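Local coordinates for putative alkaline phosphatase (PDB 4F1V), which binds hydrogenphosphate with high affinity in the periplasm, as a Venus-flytrap protein of the PstS family, and probably serves as the solute-binding component of the PstSACB importer, at residues Phe99-Ser104 / Asn123-Ile128; Ala245-Ala250 / Pro289-Thr294; Pro270-Asp275 / Gln281-Ser286. All blocks are in the same frame, centred on the assembly; numbering follows the deposited sequence.

Interaction 1: residues Phe99-Ser104 / Asn123-Ile128; sequences FNKSGS and NTWDGI
Lys-101 lays its aliphatic chain along one face of the Trp-125 indole, and this packing, with a CH-pi contact at CG, makes up most of the interaction. CG stands anti to the backbone N (chi1 -173°), and a bend at chi2 then turns the rest of the chain across the ring system. CB sits over the benzo part, 3.8 Å from Trp-125 CZ2. The next carbon, Lys-101 CG, lies 3.9 Å from the centroid of the five-membered ring, almost on its normal. Farther out the chain slides over the pyrrole side, where Lys-101 CE reaches Trp-125 CD1 at 3.8 Å. The methylenes thus do the touching, while the ammonium group is carried past the indole to the backbone O of Thr-134.

The aromatic part involves Phe-99, which approaches the far corner of the benzo ring from the same side as the lysine. Its CD1 and CB lie 3.8 and 3.9 Å from Trp-125 CH2. The two six-membered rings pair obliquely, with centroids 5.5 Å apart and planes inclined at 48°. Phe-99 and Lys-101 alternate with Asn-100, whose CB points the other way, as expected of an extended chain. Residues 99-100 form an edge strand of the four-stranded mixed sheet in this bilobed binding protein, and Trp-125 opens a single 3-10 turn in the loop between helix 111-119 and strand 138-142.

Polar contacts come from the surroundings. In the conformer described here, Trp-125 NE1 donates to Gly-203 O, just before the neighbouring strand 204-205, and this bond would help fix how the indole is turned in its plane. The carbonyl O of Lys-101 lies in the plane of the Phe-99 ring, at its edge, and accepts from Arg-133 NE. Within the turn, Gly-127 N bonds Thr-124 O.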
ATOM      1  N   PHE A  99      -5.116  10.080 -15.141  1.00  3.98           N
ATOM      2  CA  PHE A  99      -5.259  11.482 -15.437  1.00  4.17           C
ATOM      3  C   PHE A  99      -6.559  11.734 -16.208  1.00  4.47           C
ATOM      4  O   PHE A  99      -7.092  10.805 -16.828  1.00  4.79           O
ATOM      5  CB  PHE A  99      -4.044  12.038 -16.211  1.00  4.62           C
ATOM      6  CG  PHE A  99      -3.841  11.388 -17.566  1.00  4.42           C
ATOM      7  CD1 PHE A  99      -4.449  11.887 -18.710  1.00  4.73           C
ATOM      8  CD2 PHE A  99      -3.065  10.215 -17.719  1.00  4.58           C
ATOM      9  CE1 PHE A  99      -4.318  11.275 -19.937  1.00  5.03           C
ATOM     10  CE2 PHE A  99      -2.946   9.599 -18.929  1.00  5.04           C
ATOM     11  CZ  PHE A  99      -3.566  10.115 -20.061  1.00  4.88           C
ATOM     12  N   ASN A 100      -7.017  12.974 -16.178  1.00  4.42           N
ATOM     13  CA  ASN A 100      -8.203  13.418 -16.872  1.00  5.20           C
ATOM     14  C   ASN A 100      -7.832  14.495 -17.890  1.00  4.80           C
ATOM     15  O   ASN A 100      -7.784  15.684 -17.570  1.00  5.93           O
ATOM     16  CB  ASN A 100      -9.220  13.973 -15.833  1.00  5.53           C
ATOM     17  CG  ASN A 100     -10.429  14.539 -16.494  1.00  6.47           C
ATOM     18  OD1 ASN A 100     -10.806  14.113 -17.584  1.00  8.49           O
ATOM     19  ND2 ASN A 100     -11.036  15.540 -15.878  1.00  8.42           N
ATOM     20  N   LYS A 101      -7.536  14.063 -19.121  1.00  5.30           N
ATOM     21  CA  LYS A 101      -7.140  14.949 -20.223  1.00  5.00           C
ATOM     22  C   LYS A 101      -7.361  14.157 -21.501  1.00  5.53           C
ATOM     23  O   LYS A 101      -6.614  13.213 -21.772  1.00  5.91           O
ATOM     24  CB  LYS A 101      -5.688  15.450 -20.081  1.00  4.99           C
ATOM     25  CG  LYS A 101      -5.300  16.491 -21.110  1.00  6.11           C
ATOM     26  CD  LYS A 101      -5.977  17.809 -20.922  1.00  7.11           C
ATOM     27  CE  LYS A 101      -5.435  18.845 -21.908  1.00  9.66           C
ATOM     28  NZ  LYS A 101      -6.071  20.161 -21.766  1.00 10.63           N
ATOM     29  N   SER A 102      -8.393  14.485 -22.280  1.00  6.36           N
ATOM     30  CA  SER A 102      -8.786  13.702 -23.393  0.70  8.57           C
ATOM     31  C   SER A 102      -7.732  13.735 -24.538  1.00  6.97           C
ATOM     32  O   SER A 102      -6.876  14.647 -24.631  1.00  7.82           O
ATOM     33  CB  SER A 102     -10.154  14.118 -23.919  0.70 10.07           C
ATOM     34  OG  SER A 102     -10.036  15.420 -24.477  0.70 14.30           O
ATOM     35  N   GLY A 103      -7.823  12.742 -25.410  1.00  6.78           N
ATOM     36  CA  GLY A 103      -7.030  12.699 -26.622  1.00  7.10           C
ATOM     37  C   GLY A 103      -6.660  11.266 -26.964  1.00  6.62           C
ATOM     38  O   GLY A 103      -6.363  10.433 -26.100  1.00  7.26           O
ATOM     39  N   SER A 104      -6.608  10.921 -28.262  1.00  6.43           N
ATOM     40  CA  SER A 104      -6.260   9.576 -28.644  1.00  7.44           C
ATOM     41  C   SER A 104      -4.807   9.254 -28.492  1.00  7.49           C
ATOM     42  O   SER A 104      -4.480   8.053 -28.324  1.00  8.33           O
ATOM     43  CB  SER A 104      -6.751   9.226 -30.080  1.00  7.68           C
ATOM     44  OG  SER A 104      -6.131  10.072 -31.004  1.00  8.94           O
ATOM     45  N   ASN A 123       4.344  21.915 -15.819  1.00  6.04           N
ATOM     46  CA  ASN A 123       3.017  22.299 -15.394  1.00  5.74           C
ATOM     47  C   ASN A 123       2.071  22.496 -16.568  1.00  5.17           C
ATOM     48  O   ASN A 123       0.963  23.045 -16.361  1.00  6.33           O
ATOM     49  CB  ASN A 123       3.049  23.482 -14.425  1.00  7.28           C
ATOM     50  CG  ASN A 123       3.647  24.720 -15.054  1.00  8.96           C
ATOM     51  OD1 ASN A 123       3.657  24.847 -16.269  1.00 11.20           O
ATOM     52  ND2 ASN A 123       4.077  25.675 -14.245  1.00 13.80           N
ATOM     53  N   THR A 124       2.451  22.069 -17.759  0.70  6.07           N
ATOM     54  CA  THR A 124       1.630  22.115 -18.969  0.70  6.47           C
ATOM     55  C   THR A 124       1.690  20.785 -19.644  0.70  5.62           C
ATOM     56  O   THR A 124       2.717  20.060 -19.624  0.70  5.75           O
ATOM     57  CB  THR A 124       2.064  23.197 -19.964  0.70  7.05           C
ATOM     58  OG1 THR A 124       3.356  22.901 -20.450  0.70  7.94           O
ATOM     59  CG2 THR A 124       2.016  24.595 -19.336  0.70  7.54           C
ATOM     60  N   TRP A 125       0.599  20.413 -20.338  0.70  5.53           N
ATOM     61  CA  TRP A 125       0.584  19.143 -21.073  0.70  6.40           C
ATOM     62  C   TRP A 125       1.532  19.180 -22.264  0.70  6.20           C
ATOM     63  O   TRP A 125       2.012  18.145 -22.715  0.70  6.40           O
ATOM     64  CB  TRP A 125      -0.879  18.834 -21.476  0.70  6.26           C
ATOM     65  CG  TRP A 125      -1.713  18.439 -20.260  0.70  6.14           C
ATOM     66  CD1 TRP A 125      -2.477  19.229 -19.487  0.70  5.74           C
ATOM     67  CD2 TRP A 125      -1.746  17.136 -19.664  0.70  5.56           C
ATOM     68  NE1 TRP A 125      -3.016  18.478 -18.435  0.70  5.74           N
ATOM     69  CE2 TRP A 125      -2.582  17.221 -18.521  0.70  4.65           C
ATOM     70  CE3 TRP A 125      -1.185  15.928 -19.990  0.70  6.10           C
ATOM     71  CZ2 TRP A 125      -2.838  16.096 -17.678  0.70  5.24           C
ATOM     72  CZ3 TRP A 125      -1.461  14.796 -19.182  0.70  5.76           C
ATOM     73  CH2 TRP A 125      -2.264  14.931 -18.041  0.70  5.40           C
ATOM     74  N   ASP A 126       1.796  20.383 -22.805  0.75  6.27           N
ATOM     75  CA  ASP A 126       2.795  20.609 -23.833  0.75  7.99           C
ATOM     76  C   ASP A 126       4.180  20.098 -23.423  0.75  7.78           C
ATOM     77  O   ASP A 126       5.035  19.734 -24.274  0.75  8.75           O
ATOM     78  CB  ASP A 126       2.966  22.111 -24.136  0.75  8.78           C
ATOM     79  CG  ASP A 126       1.692  22.849 -24.304  0.75  7.48           C
ATOM     80  OD1 ASP A 126       0.951  22.835 -23.284  0.75  8.88           O
ATOM     81  OD2 ASP A 126       1.481  23.441 -25.342  0.75 12.63           O
ATOM     82  N   GLY A 127       4.415  20.139 -22.086  1.00  7.23           N
ATOM     83  CA  GLY A 127       5.703  19.809 -21.532  1.00  8.17           C
ATOM     84  C   GLY A 127       5.952  18.317 -21.330  1.00  7.38           C
ATOM     85  O   GLY A 127       7.028  17.948 -20.874  1.00  9.67           O
ATOM     86  N   ILE A 128       4.992  17.477 -21.662  1.00  6.55           N
ATOM     87  CA  ILE A 128       5.125  16.018 -21.730  1.00  6.67           C
ATOM     88  C   ILE A 128       5.303  15.701 -23.196  1.00  5.99           C
ATOM     89  O   ILE A 128       4.419  15.986 -24.010  1.00  7.73           O
ATOM     90  CB  ILE A 128       3.926  15.325 -21.092  1.00  6.43           C
ATOM     91  CG1 ILE A 128       3.755  15.663 -19.605  1.00  7.11           C
ATOM     92  CG2 ILE A 128       4.051  13.820 -21.341  1.00  6.79           C
ATOM     93  CD1 ILE A 128       2.420  15.240 -19.024  1.00  7.84           C
TER

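Interaction 2: residues Ala245-Ala250 / Pro289-Thr294; sequences ANVSAA and PILGFT
A first torsion of 81° at Leu-291 swings CG between its own backbone N and carbonyl carbon, and an extended chi2 (-178°) then carries CD1 outward to Val-247 and Ala-250. Val-247 answers with CG1 beside its backbone N (chi1 -66°), which sets that methyl against the root of the leucine. The two side chains pass alongside each other in opposite directions: Val-247 CG1 lies 3.9 Å from Leu-291 CB, while Val-247 CB lies 3.9 Å from Leu-291 CD1. The same CD1 also meets the methyl of Ala-250, with Ala-250 CB at 3.7 Å. One leucine branch therefore rests between two residues spaced three apart, at the start of the short helix 248-252.

This seats the helix on the five-stranded mixed sheet, at the beginning of strand 291-299, which runs antiparallel between strands 59-62 and 85-94. Val-247 also touches Ser-94 of the latter, and Ile-251 extends the apolar patch over Leu-291 and Phe-293. The side chains that meet here are all apolar. At the other end of the segment, Thr-294 OG1 bonds the carboxylate of Asp-63, a residue of the phosphate pocket.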
ATOM      1  N   ALA A 245       0.474  -7.504 -14.303  1.00  6.20           N
ATOM      2  CA  ALA A 245       1.417  -8.337 -15.035  1.00  6.97           C
ATOM      3  C   ALA A 245       2.737  -7.656 -15.290  1.00  6.37           C
ATOM      4  O   ALA A 245       3.770  -8.326 -15.507  1.00  8.38           O
ATOM      5  CB  ALA A 245       0.839  -8.762 -16.420  1.00 10.18           C
ATOM      6  N   ASN A 246       2.757  -6.340 -15.281  1.00  5.49           N
ATOM      7  CA  ASN A 246       3.971  -5.568 -15.543  1.00  5.30           C
ATOM      8  C   ASN A 246       4.788  -5.309 -14.270  1.00  4.73           C
ATOM      9  O   ASN A 246       5.911  -4.785 -14.407  1.00  5.49           O
ATOM     10  CB  ASN A 246       3.654  -4.247 -16.279  1.00  5.50           C
ATOM     11  CG  ASN A 246       3.059  -4.515 -17.646  1.00  6.39           C
ATOM     12  OD1 ASN A 246       3.437  -5.519 -18.281  1.00  9.98           O
ATOM     13  ND2 ASN A 246       2.218  -3.617 -18.109  1.00  6.93           N
ATOM     14  N   VAL A 247       4.294  -5.688 -13.101  1.00  4.91           N
ATOM     15  CA  VAL A 247       5.081  -5.622 -11.862  1.00  4.73           C
ATOM     16  C   VAL A 247       5.243  -7.012 -11.219  1.00  5.37           C
ATOM     17  O   VAL A 247       5.993  -7.144 -10.242  1.00  5.54           O
ATOM     18  CB  VAL A 247       4.531  -4.625 -10.793  1.00  4.90           C
ATOM     19  CG1 VAL A 247       4.647  -3.195 -11.315  1.00  5.07           C
ATOM     20  CG2 VAL A 247       3.096  -4.980 -10.404  1.00  5.56           C
ATOM     21  N   SER A 248       4.594  -8.060 -11.754  1.00  5.75           N
ATOM     22  CA  SER A 248       4.603  -9.302 -11.028  0.50  5.86           C
ATOM     23  C   SER A 248       5.970  -9.971 -10.991  1.00  6.13           C
ATOM     24  O   SER A 248       6.309 -10.578  -9.955  1.00  6.08           O
ATOM     25  CB  SER A 248       3.536 -10.210 -11.614  0.50  7.71           C
ATOM     26  OG  SER A 248       3.707 -10.422 -12.994  0.50  8.65           O
ATOM     27  N   ALA A 249       6.807  -9.872 -12.040  1.00  6.02           N
ATOM     28  CA  ALA A 249       8.118 -10.439 -11.985  1.00  6.29           C
ATOM     29  C   ALA A 249       8.938  -9.810 -10.869  1.00  5.49           C
ATOM     30  O   ALA A 249       9.644 -10.480 -10.086  1.00  6.21           O
ATOM     31  CB  ALA A 249       8.842 -10.347 -13.320  1.00  8.45           C
ATOM     32  N   ALA A 250       8.909  -8.476 -10.799  1.00  5.25           N
ATOM     33  CA  ALA A 250       9.693  -7.783  -9.790  1.00  4.71           C
ATOM     34  C   ALA A 250       9.188  -8.119  -8.377  1.00  4.50           C
ATOM     35  O   ALA A 250      10.015  -8.283  -7.454  1.00  5.29           O
ATOM     36  CB  ALA A 250       9.629  -6.306 -10.067  1.00  5.62           C
ATOM     37  N   PRO A 289       7.798   0.509 -13.422  1.00  4.45           N
ATOM     38  CA  PRO A 289       8.815   0.750 -12.376  1.00  4.39           C
ATOM     39  C   PRO A 289       8.277   1.043 -10.984  1.00  4.27           C
ATOM     40  O   PRO A 289       9.033   0.966 -10.025  1.00  5.31           O
ATOM     41  CB  PRO A 289       9.619   1.927 -12.926  1.00  5.52           C
ATOM     42  CG  PRO A 289       8.649   2.673 -13.790  1.00  5.68           C
ATOM     43  CD  PRO A 289       7.832   1.614 -14.453  1.00  5.54           C
ATOM     44  N   ILE A 290       7.004   1.524 -10.839  1.00  3.65           N
ATOM     45  CA  ILE A 290       6.530   1.997  -9.550  1.00  3.87           C
ATOM     46  C   ILE A 290       5.710   0.948  -8.859  1.00  3.75           C
ATOM     47  O   ILE A 290       4.600   0.575  -9.343  1.00  4.02           O
ATOM     48  CB  ILE A 290       5.699   3.305  -9.636  1.00  3.68           C
ATOM     49  CG1 ILE A 290       6.236   4.286 -10.707  1.00  4.70           C
ATOM     50  CG2 ILE A 290       5.674   3.971  -8.261  1.00  4.61           C
ATOM     51  CD1 ILE A 290       5.406   5.540 -10.842  1.00  5.87           C
ATOM     52  N   LEU A 291       6.183   0.395  -7.744  1.00  3.41           N
ATOM     53  CA  LEU A 291       5.556  -0.759  -7.097  1.00  3.72           C
ATOM     54  C   LEU A 291       5.929  -0.769  -5.595  1.00  3.29           C
ATOM     55  O   LEU A 291       6.844  -0.067  -5.138  1.00  3.95           O
ATOM     56  CB  LEU A 291       5.904  -2.080  -7.779  1.00  3.91           C
ATOM     57  CG  LEU A 291       7.266  -2.702  -7.429  1.00  3.89           C
ATOM     58  CD1 LEU A 291       7.463  -3.977  -8.243  1.00  5.28           C
ATOM     59  CD2 LEU A 291       8.456  -1.773  -7.655  1.00  4.25           C
ATOM     60  N   GLY A 292       5.250  -1.663  -4.858  1.00  3.50           N
ATOM     61  CA  GLY A 292       5.590  -1.957  -3.458  1.00  3.73           C
ATOM     62  C   GLY A 292       4.595  -2.918  -2.875  1.00  3.32           C
ATOM     63  O   GLY A 292       3.917  -3.635  -3.634  1.00  3.54           O
ATOM     64  N   PHE A 293       4.530  -2.998  -1.540  1.00  3.16           N
ATOM     65  CA  PHE A 293       3.633  -3.911  -0.833  1.00  2.90           C
ATOM     66  C   PHE A 293       2.620  -3.140  -0.016  1.00  3.01           C
ATOM     67  O   PHE A 293       2.886  -2.054   0.514  1.00  3.44           O
ATOM     68  CB  PHE A 293       4.406  -4.895   0.101  1.00  3.75           C
ATOM     69  CG  PHE A 293       5.255  -5.862  -0.685  1.00  3.62           C
ATOM     70  CD1 PHE A 293       6.554  -5.539  -1.062  1.00  4.87           C
ATOM     71  CD2 PHE A 293       4.706  -7.058  -1.102  1.00  3.56           C
ATOM     72  CE1 PHE A 293       7.300  -6.425  -1.829  1.00  5.41           C
ATOM     73  CE2 PHE A 293       5.458  -7.940  -1.865  1.00  4.78           C
ATOM     74  CZ  PHE A 293       6.763  -7.646  -2.209  1.00  5.13           C
ATOM     75  N   THR A 294       1.433  -3.756   0.115  1.00  3.09           N
ATOM     76  CA  THR A 294       0.468  -3.340   1.157  1.00  2.81           C
ATOM     77  C   THR A 294       0.367  -4.479   2.168  1.00  2.73           C
ATOM     78  O   THR A 294       0.532  -5.644   1.794  1.00  3.04           O
ATOM     79  CB  THR A 294      -0.872  -2.947   0.538  1.00  3.21           C
ATOM     80  OG1 THR A 294      -1.731  -2.476   1.571  1.00  3.50           O
ATOM     81  CG2 THR A 294      -1.570  -4.059  -0.212  1.00  4.25           C
TER

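Interaction 3: residues Pro270-Asp275 / Gln281-Ser286; sequences PVFGPD and QPYPTS
Phe-272 starts its contact with Tyr-283 at the first carbon: CB sits over one face of the tyrosine ring, displaced toward its rim, with Phe-272 CB only 3.2 Å from Tyr-283 CE2. This is a tight CH-pi contact, 26° off the ring normal. CG stays near CE2 as well, but the phenylalanine ring then leaves the tyrosine; the two planes are near parallel, yet slid so far that they barely overlap. Next comes CD2. Phe-272 CD2 lies 3.4 Å from Pro-282 O, which approaches the ring edge near its plane, and 3.6 Å from Gln-281 CB. CE2 continues past the same two neighbours and comes more loosely to Pro-284, with Phe-272 CE2 4.4 Å from Pro-284 CD. Beyond this contact the ring packs on Val-254 and Leu-291.

The backbones pair as a short, weakly bonded parallel ladder, 272-273 with 281-282, secured at Phe-272 and Gln-281. Gln-281 straddles Phe-272 in the classic parallel pattern: Gln-281 N donates to Val-271 O (2.9 Å, 164°), in the carbonyl plane, while Gly-273 N donates to Gln-281 O (2.9 Å), more bent at 140° and tilted from that plane. The acceptor Gln-281 O also receives a CA-H...O contact from Phe-272 CA at 3.1 Å.

Beyond the two direct bonds, water and Asp-275 continue the contact. One molecule accepts from Tyr-283 N and lies within hydrogen-bonding distance of Gly-273 O and Asp-275 OD1; a second water bridges Asp-275 OD1 and Tyr-283 O. Asp-275 is modelled in two positions, and this holds for the conformer described. Tyr-283 also packs against helix 147-159, where Phe-155 meets it edge-to-face and Arg-154 and Ala-158 touch it too.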
ATOM      1  N   PRO A 270       9.007  -5.636   2.871  1.00  4.44           N
ATOM      2  CA  PRO A 270      10.056  -5.156   1.965  1.00  4.68           C
ATOM      3  C   PRO A 270       9.680  -3.779   1.456  1.00  4.28           C
ATOM      4  O   PRO A 270       8.514  -3.509   1.178  1.00  5.14           O
ATOM      5  CB  PRO A 270      10.009  -6.155   0.777  1.00  5.61           C
ATOM      6  CG  PRO A 270       9.219  -7.345   1.325  1.00  6.44           C
ATOM      7  CD  PRO A 270       8.220  -6.726   2.283  1.00  5.65           C
ATOM      8  N   VAL A 271      10.686  -2.925   1.302  1.00  5.06           N
ATOM      9  CA  VAL A 271      10.497  -1.674   0.648  1.00  5.29           C
ATOM     10  C   VAL A 271      11.481  -1.536  -0.501  1.00  4.25           C
ATOM     11  O   VAL A 271      12.597  -2.053  -0.473  1.00  5.36           O
ATOM     12  CB  VAL A 271      10.555  -0.465   1.577  1.00  6.60           C
ATOM     13  CG1 VAL A 271       9.501  -0.571   2.665  1.00  8.46           C
ATOM     14  CG2 VAL A 271      11.924  -0.240   2.165  1.00 11.00           C
ATOM     15  N   PHE A 272      11.026  -0.837  -1.544  1.00  4.26           N
ATOM     16  CA  PHE A 272      11.872  -0.422  -2.643  1.00  4.21           C
ATOM     17  C   PHE A 272      12.500   0.910  -2.318  1.00  4.47           C
ATOM     18  O   PHE A 272      11.987   1.674  -1.436  1.00  5.51           O
ATOM     19  CB  PHE A 272      11.053  -0.401  -3.972  1.00  4.01           C
ATOM     20  CG  PHE A 272      10.656  -1.757  -4.430  1.00  4.19           C
ATOM     21  CD1 PHE A 272       9.498  -2.379  -3.925  1.00  4.83           C
ATOM     22  CD2 PHE A 272      11.449  -2.461  -5.342  1.00  4.76           C
ATOM     23  CE1 PHE A 272       9.173  -3.659  -4.354  1.00  5.88           C
ATOM     24  CE2 PHE A 272      11.097  -3.724  -5.759  1.00  5.39           C
ATOM     25  CZ  PHE A 272       9.963  -4.351  -5.258  1.00  5.77           C
ATOM     26  N   GLY A 273      13.596   1.258  -2.973  1.00  4.67           N
ATOM     27  CA  GLY A 273      14.322   2.463  -2.646  1.00  4.80           C
ATOM     28  C   GLY A 273      15.463   2.636  -3.622  1.00  4.50           C
ATOM     29  O   GLY A 273      15.521   2.046  -4.697  1.00  4.83           O
ATOM     30  N   PRO A 274      16.410   3.523  -3.263  1.00  4.46           N
ATOM     31  CA  PRO A 274      17.513   3.856  -4.177  1.00  5.36           C
ATOM     32  C   PRO A 274      18.364   2.655  -4.538  1.00  5.67           C
ATOM     33  O   PRO A 274      18.515   1.698  -3.741  1.00  6.87           O
ATOM     34  CB  PRO A 274      18.313   4.864  -3.363  1.00  6.46           C
ATOM     35  CG  PRO A 274      17.326   5.505  -2.423  1.00  5.71           C
ATOM     36  CD  PRO A 274      16.451   4.326  -2.026  1.00  5.01           C
ATOM     37  N   ASP A 275      18.926   2.762  -5.740  0.75  6.08           N
ATOM     38  CA  ASP A 275      19.865   1.816  -6.224  0.75  6.39           C
ATOM     39  C   ASP A 275      21.078   1.637  -5.258  0.75  7.52           C
ATOM     40  O   ASP A 275      21.496   2.495  -4.581  0.75  7.97           O
ATOM     41  CB  ASP A 275      20.419   2.193  -7.624  0.75  6.82           C
ATOM     42  CG  ASP A 275      19.412   2.171  -8.736  0.75  7.26           C
ATOM     43  OD1 ASP A 275      18.329   1.655  -8.542  0.75  7.41           O
ATOM     44  OD2 ASP A 275      19.778   2.755  -9.819  0.75  8.96           O
ATOM     45  N   GLN A 281      15.026  -2.864  -1.826  0.70  4.94           N
ATOM     46  CA  GLN A 281      15.145  -3.405  -3.151  0.70  5.30           C
ATOM     47  C   GLN A 281      15.245  -2.261  -4.163  0.70  4.80           C
ATOM     48  O   GLN A 281      14.474  -1.292  -4.058  0.70  3.95           O
ATOM     49  CB  GLN A 281      13.975  -4.331  -3.521  0.70  6.36           C
ATOM     50  CG  GLN A 281      13.920  -5.583  -2.699  0.70  7.82           C
ATOM     51  CD  GLN A 281      15.266  -6.341  -2.648  0.70  7.16           C
ATOM     52  OE1 GLN A 281      15.800  -6.622  -3.698  0.70  7.58           O
ATOM     53  NE2 GLN A 281      15.783  -6.618  -1.468  0.70  8.18           N
ATOM     54  N   PRO A 282      16.098  -2.376  -5.201  0.80  5.03           N
ATOM     55  CA  PRO A 282      16.086  -1.341  -6.251  0.80  5.47           C
ATOM     56  C   PRO A 282      14.805  -1.497  -7.074  0.80  5.26           C
ATOM     57  O   PRO A 282      14.268  -2.581  -7.256  0.80  5.96           O
ATOM     58  CB  PRO A 282      17.295  -1.725  -7.151  0.80  7.36           C
ATOM     59  CG  PRO A 282      17.458  -3.195  -6.921  0.80  7.93           C
ATOM     60  CD  PRO A 282      17.065  -3.465  -5.520  0.80  6.96           C
ATOM     61  N   TYR A 283      14.364  -0.340  -7.582  1.00  4.83           N
ATOM     62  CA  TYR A 283      13.236  -0.391  -8.510  1.00  5.50           C
ATOM     63  C   TYR A 283      13.645  -1.187  -9.752  1.00  5.46           C
ATOM     64  O   TYR A 283      14.799  -1.120 -10.222  1.00  7.48           O
ATOM     65  CB  TYR A 283      12.698   0.992  -8.832  1.00  5.60           C
ATOM     66  CG  TYR A 283      11.956   1.574  -7.650  1.00  5.18           C
ATOM     67  CD1 TYR A 283      12.545   2.481  -6.799  1.00  5.02           C
ATOM     68  CD2 TYR A 283      10.648   1.173  -7.365  1.00  4.38           C
ATOM     69  CE1 TYR A 283      11.884   2.981  -5.675  1.00  4.43           C
ATOM     70  CE2 TYR A 283       9.980   1.641  -6.261  1.00  4.20           C
ATOM     71  CZ  TYR A 283      10.577   2.548  -5.410  1.00  3.73           C
ATOM     72  OH  TYR A 283       9.979   3.049  -4.261  1.00  4.45           O
ATOM     73  N   PRO A 284      12.720  -1.931 -10.324  1.00  5.88           N
ATOM     74  CA  PRO A 284      13.060  -2.827 -11.451  1.00  6.63           C
ATOM     75  C   PRO A 284      13.382  -2.046 -12.722  1.00  7.41           C
ATOM     76  O   PRO A 284      12.796  -0.984 -12.962  1.00  8.06           O
ATOM     77  CB  PRO A 284      11.823  -3.671 -11.602  1.00  6.41           C
ATOM     78  CG  PRO A 284      10.679  -2.812 -11.054  1.00  5.80           C
ATOM     79  CD  PRO A 284      11.314  -2.118  -9.898  1.00  5.82           C
ATOM     80  N   THR A 285      14.300  -2.565 -13.520  1.00  9.57           N
ATOM     81  CA  THR A 285      14.741  -2.027 -14.753  1.00 10.55           C
ATOM     82  C   THR A 285      13.873  -2.415 -15.956  1.00 12.42           C
ATOM     83  O   THR A 285      13.982  -1.754 -16.989  1.00 19.53           O
ATOM     84  CB  THR A 285      16.293  -2.415 -14.981  1.00 10.57           C
ATOM     85  OG1 THR A 285      16.523  -3.846 -14.923  1.00 19.36           O
ATOM     86  CG2 THR A 285      17.035  -1.769 -13.893  1.00 12.95           C
ATOM     87  N   SER A 286      13.116  -3.485 -15.806  0.50  9.16           N
ATOM     88  CA  SER A 286      12.176  -3.944 -16.778  0.50  9.28           C
ATOM     89  C   SER A 286      10.770  -3.818 -16.236  0.50  7.56           C
ATOM     90  O   SER A 286      10.582  -3.686 -15.035  0.50  7.07           O
ATOM     91  CB  SER A 286      12.536  -5.374 -17.131  0.50 11.25           C
ATOM     92  OG  SER A 286      12.440  -6.227 -15.982  0.50 21.53           O
TER
HETATM   93  O   HOH W   1      15.867   2.140  -7.429  1.00  7.19           O
HETATM   94  O   HOH W   2      16.480   1.049 -10.599  1.00  9.83           O

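Interactions 2 and 3 touch, with centres 10 Å apart; the nearest approach is Pro-289 O to Tyr-283 CD2 at 3.1 Å. Leu-291 joins them: its CD1 serves interaction 2, while Leu-291 CD2 lies 3.6 Å from Pro-284 CD and 3.7 Å from Tyr-283 CD2. Along the chain, 270-275 and 281-286 both fall between 245-250 and 289-294. The bound hydrogenphosphate is about 13 Å from the side chain of Ile-290 and about 14 Å from that of Val-271, so neither contact lines the pocket; the closer tie is Thr-294, through the pocket residue Asp-63. Interaction 1 is remote, its centre 25 Å from that of interaction 2 and 28 Å from that of interaction 3, on the other sheet.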